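Local atomic coordinates of glycerol-3-phosphate dehydrogenase [NAD(+)] (Dunaliella salina, PDB entry 6IUY), a protein that probably catalyses the NAD-dependent interconversion of sn-glycerol 3-phosphate and dihydroxyacetone phosphate, and also carries a magnesium-binding phosphatase-like domain that allows direct conversion of dihydroxyacetone phosphate to glycerol. Residues T260-G265 with S335-A340; T270-V275 with V294-H299; A346-A351 with Q438-R443. All coordinates share one frame; numbering follows the deposited sequence.

Contact 1. Residues T260-G265 with S335-A340; sequences TMVGSG and SDLIEA. With NAD (nicotinamide-adenine-dinucleotide), chain C.
The flat carbonyl group of Ala340, in the last turn of helix 337-342, is met by Thr260 at its oxygen: the hydroxyl of Thr260 lies 25° off the carbonyl plane and donates a short hydrogen bond, Thr260 OG1 to Ala340 O 2.7 Å. The C=O...donor angle of 155° places it nearly in line with the C=O bond. A second flat group, the carboxylate of Asp336, works within its own segment: Asp336 OD2 uses its anti lone pair to accept from the amide of Glu339, Asp336 OD2 to Glu339 N 3.0 Å, and so caps the first turn of the helix from the N-cap position. With OG1 beside its backbone N (chi1 -68°) and CG2 anti to it, Thr260 closes both branches on the same carbonyl oxygen, OG1 as donor and Thr260 CG2 at 3.2 Å from Ala340 O; Thr260 CG2 also lies 4.1 Å from Ala340 CB. Strand 331-334, helix 337-342 and strand 346-349 form the beta-alpha-beta crossover that joins the two halves of the Rossmann fold, and the helix lies against the central strand 257-262. Toward the NAD end of that strand the chemistry becomes wholly apolar: the branches of Val262 and Leu337 cross at a slant and meet through Val262 CG1 and Leu337 CD1 at 4.0 Å. Leu337 also packs on Trp297 and on Ile359 and Leu363 of helix 356-366. Beyond Val262 the chain turns into the glycine-rich loop. Gly263 has backbone angles that a side chain would not tolerate, and at Gly265 a CB would collide with the bridging O3 of the NAD pyrophosphate; the non-bridging NAD O2N lies 3.4 Å from Gly265 CA. The Ser264 hydroxyl lies near the adenine ribose, Ser264 OG to NAD O3B 3.5 Å.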
# COMPACT_ATOMS: atom_id res chain seq x y z
N THR A 260 24.83 15.51 15.51
CA THR A 260 25.89 15.22 14.57
C THR A 260 25.39 14.36 13.40
O THR A 260 24.87 13.26 13.62
CB THR A 260 27.06 14.53 15.28
OG1 THR A 260 27.66 15.46 16.17
CG2 THR A 260 28.11 14.05 14.27
N MET A 261 25.58 14.87 12.19
CA MET A 261 25.35 14.12 10.96
C MET A 261 26.60 13.32 10.62
O MET A 261 27.68 13.90 10.47
CB MET A 261 24.99 15.08 9.81
CG MET A 261 24.94 14.44 8.40
SD MET A 261 23.57 13.26 8.21
CE MET A 261 24.46 11.74 8.41
N VAL A 262 26.47 11.99 10.56
CA VAL A 262 27.58 11.14 10.15
C VAL A 262 27.42 10.79 8.66
O VAL A 262 26.73 9.82 8.31
CB VAL A 262 27.63 9.84 10.98
CG1 VAL A 262 28.77 8.93 10.50
CG2 VAL A 262 27.77 10.15 12.46
N GLY A 263 28.01 11.61 7.80
CA GLY A 263 28.00 11.38 6.36
C GLY A 263 27.89 12.74 5.75
O GLY A 263 27.46 13.66 6.43
N SER A 264 28.29 12.90 4.49
CA SER A 264 28.24 14.22 3.88
C SER A 264 27.96 14.16 2.37
O SER A 264 28.38 15.04 1.61
CB SER A 264 29.55 14.98 4.13
OG SER A 264 30.66 14.24 3.64
N GLY A 265 27.23 13.14 1.93
CA GLY A 265 26.94 13.02 0.52
C GLY A 265 25.75 13.88 0.15
O GLY A 265 25.35 14.79 0.88
N SER A 335 36.52 16.44 9.60
CA SER A 335 36.93 15.19 8.99
C SER A 335 37.25 14.13 10.00
O SER A 335 37.55 13.00 9.63
CB SER A 335 38.15 15.39 8.10
OG SER A 335 39.27 15.64 8.93
N ASP A 336 37.24 14.48 11.28
CA ASP A 336 37.55 13.47 12.30
C ASP A 336 36.27 12.87 12.86
O ASP A 336 35.46 13.58 13.43
CB ASP A 336 38.39 14.05 13.44
CG ASP A 336 39.01 12.98 14.29
OD1 ASP A 336 40.16 12.59 14.01
OD2 ASP A 336 38.34 12.49 15.22
N LEU A 337 36.12 11.56 12.69
CA LEU A 337 34.87 10.89 12.98
C LEU A 337 34.60 10.85 14.47
O LEU A 337 33.47 11.09 14.90
CB LEU A 337 34.90 9.48 12.40
CG LEU A 337 33.69 8.62 12.77
CD1 LEU A 337 32.38 9.21 12.26
CD2 LEU A 337 33.87 7.21 12.29
N ILE A 338 35.63 10.55 15.26
CA ILE A 338 35.49 10.50 16.72
C ILE A 338 35.13 11.88 17.26
O ILE A 338 34.22 12.04 18.07
CB ILE A 338 36.78 10.00 17.40
CG1 ILE A 338 37.18 8.64 16.83
CG2 ILE A 338 36.59 9.93 18.93
CD1 ILE A 338 36.02 7.66 16.82
N GLU A 339 35.83 12.90 16.79
CA GLU A 339 35.59 14.23 17.30
C GLU A 339 34.18 14.71 16.92
O GLU A 339 33.53 15.41 17.70
CB GLU A 339 36.66 15.20 16.80
CG GLU A 339 36.41 16.65 17.18
CD GLU A 339 36.29 17.56 15.97
OE1 GLU A 339 37.21 17.54 15.12
OE2 GLU A 339 35.28 18.30 15.87
N ALA A 340 33.72 14.35 15.72
CA ALA A 340 32.39 14.75 15.27
C ALA A 340 31.31 14.18 16.18
O ALA A 340 30.28 14.82 16.44
CB ALA A 340 32.14 14.27 13.81
PA NAD C . 26.45 9.79 -1.94
O1A NAD C . 26.33 11.20 -2.37
O2A NAD C . 25.77 8.79 -2.86
O5B NAD C . 28.02 9.35 -1.86
C5B NAD C . 29.04 10.34 -1.67
C4B NAD C . 29.73 10.13 -0.30
O4B NAD C . 30.40 9.01 -0.31
C3B NAD C . 30.79 11.22 -0.09
O3B NAD C . 30.40 12.17 0.79
C2B NAD C . 32.01 10.46 0.47
O2B NAD C . 32.54 11.21 1.65
C1B NAD C . 31.54 9.30 0.78
N9A NAD C . 32.56 8.34 0.72
C8A NAD C . 33.31 7.98 -0.35
N7A NAD C . 34.17 7.02 0.07
C5A NAD C . 33.96 6.80 1.40
C6A NAD C . 34.56 5.96 2.32
N6A NAD C . 35.63 5.05 2.07
N1A NAD C . 34.13 5.93 3.59
C2A NAD C . 33.11 6.75 3.97
N3A NAD C . 32.53 7.59 3.08
C4A NAD C . 32.96 7.61 1.79
O3 NAD C . 25.83 9.68 -0.47
PN NAD C . 24.33 10.05 -0.01
O1N NAD C . 23.57 10.71 -1.15
O2N NAD C . 24.34 10.96 1.19
O5D NAD C . 23.60 8.68 0.29
C5D NAD C . 23.95 7.90 1.41
C4D NAD C . 22.72 7.06 1.78
O4D NAD C . 21.62 7.78 1.64
C3D NAD C . 22.60 5.91 0.80
O3D NAD C . 22.37 4.78 1.49
C2D NAD C . 21.37 6.26 -0.09
O2D NAD C . 20.81 4.98 -0.59
C1D NAD C . 20.59 6.92 0.72
N1N NAD C . 19.68 7.86 0.08
C2N NAD C . 20.08 8.69 -0.95
C3N NAD C . 19.17 9.57 -1.53
C7N NAD C . 19.64 10.46 -2.69
O7N NAD C . 18.83 11.03 -3.40
N7N NAD C . 21.06 10.62 -2.91
C4N NAD C . 17.86 9.63 -1.08
C5N NAD C . 17.47 8.83 -0.03
C6N NAD C . 18.39 7.95 0.54

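Contact 2. Residues T270-V275 with V294-H299; sequences TAVRMV and VTMWVH. With NAD (nicotinamide-adenine-dinucleotide), chain C.
Val272 and Val294 form the closest pair between helix 266-282 and strand 293-297, their branches sliding past each other in opposite directions with Val272 CG2 to Val294 CG1 3.6 Å. Helix 266-282 and strand 293-297 are the helix and second strand of the first beta-alpha-beta unit of the Rossmann fold, and the local helix and strand axes run almost antiparallel, at 170° and 9.7 Å. The other methyl of Val272 serves a different neighbour: placed between the backbone N and the carbonyl carbon (chi1 89°), CG1 faces the thioether of Met296, Val272 CG1 to Met296 SD 4.2 Å, across a near right angle. One turn on, Val275 adds its own methyl, Val275 CG1 to Val294 CG2 4.0 Å. The interface has no hydrogen bond of its own. In the next shell, Met261 touches Val272 and Val259 touches Val275, both from strand 257-262, Ile312 packs on Met296, and Arg273 forms a salt bridge with Glu419. Further along, strand 293-297 leads to the adenine site. The indole of Trp297 carries the backbone N of His299 over the centre of one face, and its NE1 makes a weak hydrogen bond to Ser335 O. His299 in turn lays one face of its imidazole on the adenine, with NAD C6A 3.5 Å above the ring plane over its centre, while His299 CB comes within 3.4 Å of NAD O2B.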
# COMPACT_ATOMS: atom_id res chain seq x y z
N THR A 270 21.60 17.38 2.17
CA THR A 270 20.34 18.10 2.08
C THR A 270 19.60 17.78 3.37
O THR A 270 18.90 18.62 3.90
CB THR A 270 19.48 17.80 0.79
OG1 THR A 270 18.24 17.16 1.13
CG2 THR A 270 20.25 17.02 -0.26
N ALA A 271 19.85 16.60 3.94
CA ALA A 271 19.33 16.30 5.25
C ALA A 271 19.86 17.28 6.33
O ALA A 271 19.08 17.90 7.08
CB ALA A 271 19.66 14.84 5.61
N VAL A 272 21.18 17.44 6.41
CA VAL A 272 21.76 18.33 7.43
C VAL A 272 21.25 19.75 7.24
O VAL A 272 21.15 20.51 8.20
CB VAL A 272 23.30 18.34 7.42
CG1 VAL A 272 23.82 19.39 6.47
CG2 VAL A 272 23.84 18.62 8.81
N ARG A 273 20.91 20.10 6.01
CA ARG A 273 20.40 21.44 5.72
C ARG A 273 19.02 21.67 6.35
O ARG A 273 18.72 22.77 6.84
CB ARG A 273 20.31 21.66 4.21
CG ARG A 273 19.61 22.95 3.82
CD ARG A 273 19.56 23.18 2.32
NE ARG A 273 19.31 24.60 2.04
CZ ARG A 273 18.10 25.13 1.82
NH1 ARG A 273 17.02 24.35 1.82
NH2 ARG A 273 17.97 26.43 1.60
N MET A 274 18.19 20.63 6.31
CA MET A 274 16.85 20.69 6.91
C MET A 274 16.95 20.64 8.43
O MET A 274 16.29 21.39 9.12
CB MET A 274 15.98 19.53 6.42
CG MET A 274 15.79 19.46 4.89
SD MET A 274 14.44 18.31 4.51
CE MET A 274 15.22 16.71 4.62
N VAL A 275 17.76 19.72 8.91
CA VAL A 275 18.07 19.57 10.33
C VAL A 275 18.66 20.85 10.93
O VAL A 275 18.28 21.30 12.02
CB VAL A 275 19.02 18.40 10.50
CG1 VAL A 275 19.88 18.54 11.73
CG2 VAL A 275 18.22 17.10 10.45
N VAL A 294 25.10 22.27 14.15
CA VAL A 294 25.08 20.86 13.79
C VAL A 294 26.43 20.47 13.25
O VAL A 294 26.94 21.13 12.36
CB VAL A 294 24.00 20.55 12.70
CG1 VAL A 294 23.99 19.08 12.38
CG2 VAL A 294 22.65 21.00 13.15
N THR A 295 26.97 19.36 13.72
CA THR A 295 28.28 18.95 13.26
C THR A 295 28.09 17.94 12.14
O THR A 295 27.20 17.09 12.22
CB THR A 295 29.10 18.37 14.43
OG1 THR A 295 29.30 19.40 15.40
CG2 THR A 295 30.43 17.89 13.99
N MET A 296 28.88 18.05 11.08
CA MET A 296 28.80 17.06 10.02
C MET A 296 30.17 16.44 9.79
O MET A 296 31.10 17.14 9.40
CB MET A 296 28.27 17.69 8.73
CG MET A 296 28.50 16.86 7.47
SD MET A 296 27.50 17.44 6.06
CE MET A 296 28.34 18.96 5.58
N TRP A 297 30.29 15.13 10.02
CA TRP A 297 31.49 14.41 9.61
C TRP A 297 31.56 14.27 8.10
O TRP A 297 30.63 13.74 7.45
CB TRP A 297 31.54 13.03 10.24
CG TRP A 297 32.73 12.20 9.78
CD1 TRP A 297 34.05 12.45 10.03
CD2 TRP A 297 32.69 10.99 9.01
NE1 TRP A 297 34.83 11.46 9.47
CE2 TRP A 297 34.02 10.56 8.83
CE3 TRP A 297 31.65 10.22 8.46
CZ2 TRP A 297 34.35 9.39 8.14
CZ3 TRP A 297 31.97 9.07 7.76
CH2 TRP A 297 33.31 8.66 7.61
N VAL A 298 32.68 14.75 7.56
CA VAL A 298 32.98 14.69 6.14
C VAL A 298 34.18 13.80 5.91
O VAL A 298 35.30 14.19 6.22
CB VAL A 298 33.28 16.07 5.55
CG1 VAL A 298 33.45 15.99 4.03
CG2 VAL A 298 32.18 17.07 5.91
N HIS A 299 33.97 12.60 5.37
CA HIS A 299 35.07 11.72 5.02
C HIS A 299 36.08 12.44 4.15
O HIS A 299 35.71 13.11 3.18
CB HIS A 299 34.56 10.49 4.29
CG HIS A 299 35.64 9.57 3.82
ND1 HIS A 299 36.02 9.47 2.49
CD2 HIS A 299 36.43 8.70 4.49
CE1 HIS A 299 36.99 8.59 2.38
NE2 HIS A 299 37.25 8.10 3.58
PA NAD C . 26.45 9.79 -1.94
O1A NAD C . 26.33 11.20 -2.37
O2A NAD C . 25.77 8.79 -2.86
O5B NAD C . 28.02 9.35 -1.86
C5B NAD C . 29.04 10.34 -1.67
C4B NAD C . 29.73 10.13 -0.30
O4B NAD C . 30.40 9.01 -0.31
C3B NAD C . 30.79 11.22 -0.09
O3B NAD C . 30.40 12.17 0.79
C2B NAD C . 32.01 10.46 0.47
O2B NAD C . 32.54 11.21 1.65
C1B NAD C . 31.54 9.30 0.78
N9A NAD C . 32.56 8.34 0.72
C8A NAD C . 33.31 7.98 -0.35
N7A NAD C . 34.17 7.02 0.07
C5A NAD C . 33.96 6.80 1.40
C6A NAD C . 34.56 5.96 2.32
N6A NAD C . 35.63 5.05 2.07
N1A NAD C . 34.13 5.93 3.59
C2A NAD C . 33.11 6.75 3.97
N3A NAD C . 32.53 7.59 3.08
C4A NAD C . 32.96 7.61 1.79
O3 NAD C . 25.83 9.68 -0.47
PN NAD C . 24.33 10.05 -0.01
O1N NAD C . 23.57 10.71 -1.15
O2N NAD C . 24.34 10.96 1.19
O5D NAD C . 23.60 8.68 0.29
C5D NAD C . 23.95 7.90 1.41
C4D NAD C . 22.72 7.06 1.78
O4D NAD C . 21.62 7.78 1.64
C3D NAD C . 22.60 5.91 0.80
O3D NAD C . 22.37 4.78 1.49
C2D NAD C . 21.37 6.26 -0.09
O2D NAD C . 20.81 4.98 -0.59
C1D NAD C . 20.59 6.92 0.72
N1N NAD C . 19.68 7.86 0.08
C2N NAD C . 20.08 8.69 -0.95
C3N NAD C . 19.17 9.57 -1.53
C7N NAD C . 19.64 10.46 -2.69
O7N NAD C . 18.83 11.03 -3.40
N7N NAD C . 21.06 10.62 -2.91
C4N NAD C . 17.86 9.63 -1.08
C5N NAD C . 17.47 8.83 -0.03
C6N NAD C . 18.39 7.95 0.54

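Contact 3. Residues A346-A351 with Q438-R443; sequences ALIFCA and QQLFQR. With NAD (nicotinamide-adenine-dinucleotide), chain C.
With CG1 beside its backbone N (chi1 -56°) and the chain extended beyond it (chi2 164°), Ile348 reaches off strand 346-349 to meet Phe441 at the end of helix 431-441, whose CG stands anti to the carbonyl carbon, beside the backbone N (chi1 -79°), which carries the ring's end to the strand. The strand is the first of the second half of the Rossmann sheet; the helix belongs to a later beta-alpha-beta crossover, between strands 422-427 and 446-451. The two side chains approach from opposite directions, and the far end of the ring is what Ile348 holds. Ile348 CG2 sits at the ring edge, in its plane, 4.0 Å from Phe441 CZ, whereas the terminal methyl comes in obliquely, Ile348 CD1 to Phe441 CZ 3.8 Å. The same methyl touches a second residue of the helix, Ile348 CD1 to Leu440 CD2 4.2 Å. Shortening the side chain to an alanine here would probably open a gap at the end of the Phe441 ring and leave Leu440 without its partner on the strand. Leu440 O accepts a hydrogen bond from Ser278 OG, and just beyond the helix end Arg443 forms a salt bridge with Glu281. At the other end of the 346-351 segment the chain enters the NAD site: Ala351 C lies 3.6 Å from NAD C5D, and Cys350 SG stands 4.0 Å from NAD O4D.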
# COMPACT_ATOMS: atom_id res chain seq x y z
N ALA A 346 22.39 13.38 19.70
CA ALA A 346 21.55 12.94 18.59
C ALA A 346 22.43 12.61 17.39
O ALA A 346 23.00 13.51 16.80
CB ALA A 346 20.54 14.02 18.24
N LEU A 347 22.54 11.33 17.06
CA LEU A 347 23.34 10.91 15.91
C LEU A 347 22.48 10.55 14.70
O LEU A 347 21.63 9.68 14.79
CB LEU A 347 24.20 9.68 16.26
CG LEU A 347 25.44 9.80 17.14
CD1 LEU A 347 26.09 8.42 17.28
CD2 LEU A 347 26.41 10.78 16.50
N ILE A 348 22.75 11.19 13.56
CA ILE A 348 22.14 10.85 12.30
C ILE A 348 23.15 10.07 11.45
O ILE A 348 24.23 10.55 11.14
CB ILE A 348 21.65 12.12 11.55
CG1 ILE A 348 20.70 12.90 12.43
CG2 ILE A 348 20.94 11.76 10.26
CD1 ILE A 348 20.45 14.31 11.98
N PHE A 349 22.81 8.83 11.11
CA PHE A 349 23.67 8.06 10.25
C PHE A 349 23.15 8.14 8.80
O PHE A 349 22.03 7.72 8.52
CB PHE A 349 23.77 6.61 10.74
CG PHE A 349 24.56 6.46 12.01
CD1 PHE A 349 25.95 6.38 11.98
CD2 PHE A 349 23.93 6.42 13.25
CE1 PHE A 349 26.70 6.26 13.16
CE2 PHE A 349 24.67 6.29 14.44
CZ PHE A 349 26.06 6.21 14.38
N CYS A 350 23.97 8.70 7.90
CA CYS A 350 23.62 8.88 6.48
C CYS A 350 24.85 8.77 5.58
O CYS A 350 25.31 9.76 5.03
CB CYS A 350 22.92 10.21 6.25
SG CYS A 350 22.09 10.32 4.64
N ALA A 351 25.38 7.56 5.42
CA ALA A 351 26.54 7.36 4.56
C ALA A 351 26.23 6.17 3.67
O ALA A 351 25.47 5.32 4.09
CB ALA A 351 27.80 7.10 5.40
N GLN A 438 11.02 14.00 14.80
CA GLN A 438 10.06 14.74 13.99
C GLN A 438 10.30 16.22 14.09
O GLN A 438 10.24 16.93 13.08
CB GLN A 438 8.62 14.42 14.39
CG GLN A 438 7.59 15.18 13.54
CD GLN A 438 6.15 14.77 13.85
OE1 GLN A 438 5.85 14.26 14.94
NE2 GLN A 438 5.26 15.00 12.90
N GLN A 439 10.55 16.70 15.31
CA GLN A 439 10.86 18.12 15.51
C GLN A 439 12.15 18.47 14.76
O GLN A 439 12.26 19.54 14.20
CB GLN A 439 10.98 18.46 17.01
CG GLN A 439 11.40 19.92 17.28
CD GLN A 439 11.34 20.31 18.78
OE1 GLN A 439 10.97 19.49 19.63
NE2 GLN A 439 11.70 21.55 19.09
N LEU A 440 13.11 17.55 14.72
CA LEU A 440 14.38 17.83 14.05
C LEU A 440 14.24 17.91 12.51
O LEU A 440 14.70 18.88 11.88
CB LEU A 440 15.40 16.77 14.43
CG LEU A 440 16.88 17.07 14.21
CD1 LEU A 440 17.26 18.39 14.87
CD2 LEU A 440 17.72 15.92 14.74
N PHE A 441 13.58 16.92 11.91
CA PHE A 441 13.51 16.79 10.46
C PHE A 441 12.33 17.47 9.75
O PHE A 441 12.46 17.87 8.59
CB PHE A 441 13.48 15.31 10.08
CG PHE A 441 14.82 14.64 10.11
CD1 PHE A 441 15.66 14.69 9.01
CD2 PHE A 441 15.23 13.92 11.23
CE1 PHE A 441 16.89 14.05 9.03
CE2 PHE A 441 16.46 13.28 11.26
CZ PHE A 441 17.29 13.35 10.16
N GLN A 442 11.18 17.60 10.40
CA GLN A 442 10.03 18.17 9.69
C GLN A 442 10.20 19.65 9.37
O GLN A 442 10.41 20.48 10.27
CB GLN A 442 8.74 17.97 10.49
CG GLN A 442 7.50 18.49 9.78
CD GLN A 442 6.23 17.87 10.34
OE1 GLN A 442 5.92 16.70 10.07
NE2 GLN A 442 5.51 18.63 11.16
N ARG A 443 10.08 19.98 8.09
CA ARG A 443 10.11 21.35 7.60
C ARG A 443 8.78 21.66 6.90
O ARG A 443 7.96 20.77 6.71
CB ARG A 443 11.29 21.56 6.64
CG ARG A 443 12.61 20.91 7.11
CD ARG A 443 13.13 21.64 8.31
NE ARG A 443 12.91 23.08 8.14
CZ ARG A 443 12.59 23.91 9.13
NH1 ARG A 443 12.44 23.46 10.37
NH2 ARG A 443 12.41 25.20 8.86
PA NAD C . 26.45 9.79 -1.94
O1A NAD C . 26.33 11.20 -2.37
O2A NAD C . 25.77 8.79 -2.86
O5B NAD C . 28.02 9.35 -1.86
C5B NAD C . 29.04 10.34 -1.67
C4B NAD C . 29.73 10.13 -0.30
O4B NAD C . 30.40 9.01 -0.31
C3B NAD C . 30.79 11.22 -0.09
O3B NAD C . 30.40 12.17 0.79
C2B NAD C . 32.01 10.46 0.47
O2B NAD C . 32.54 11.21 1.65
C1B NAD C . 31.54 9.30 0.78
N9A NAD C . 32.56 8.34 0.72
C8A NAD C . 33.31 7.98 -0.35
N7A NAD C . 34.17 7.02 0.07
C5A NAD C . 33.96 6.80 1.40
C6A NAD C . 34.56 5.96 2.32
N6A NAD C . 35.63 5.05 2.07
N1A NAD C . 34.13 5.93 3.59
C2A NAD C . 33.11 6.75 3.97
N3A NAD C . 32.53 7.59 3.08
C4A NAD C . 32.96 7.61 1.79
O3 NAD C . 25.83 9.68 -0.47
PN NAD C . 24.33 10.05 -0.01
O1N NAD C . 23.57 10.71 -1.15
O2N NAD C . 24.34 10.96 1.19
O5D NAD C . 23.60 8.68 0.29
C5D NAD C . 23.95 7.90 1.41
C4D NAD C . 22.72 7.06 1.78
O4D NAD C . 21.62 7.78 1.64
C3D NAD C . 22.60 5.91 0.80
O3D NAD C . 22.37 4.78 1.49
C2D NAD C . 21.37 6.26 -0.09
O2D NAD C . 20.81 4.98 -0.59
C1D NAD C . 20.59 6.92 0.72
N1N NAD C . 19.68 7.86 0.08
C2N NAD C . 20.08 8.69 -0.95
C3N NAD C . 19.17 9.57 -1.53
C7N NAD C . 19.64 10.46 -2.69
O7N NAD C . 18.83 11.03 -3.40
N7N NAD C . 21.06 10.62 -2.91
C4N NAD C . 17.86 9.63 -1.08
C5N NAD C . 17.47 8.83 -0.03
C6N NAD C . 18.39 7.95 0.54

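Overall arrangement
All three contacts are buried and converge on one sheet, whose strands 293-297, 257-262 and 346-349 stand side by side; contact 1 covers one face, contacts 2 and 3 the other. Backbone bonds tie them together: Met261 pairs with Thr295 and Trp297, Val262 and Thr260 with Ile348. Only contact 1 has a hydrogen bond between its segments, in the middle of strand 257-262, farther from NAD than the Val262-Leu337 pair; contacts 2 and 3 meet through apolar side chains alone and merge into one core, with Val275 touching Phe441, Leu440 and Ile348. Each contact sends one segment to NAD: the glycine-rich loop, His299 at the adenine, and Cys350 with Ala351 by the nicotinamide ribose.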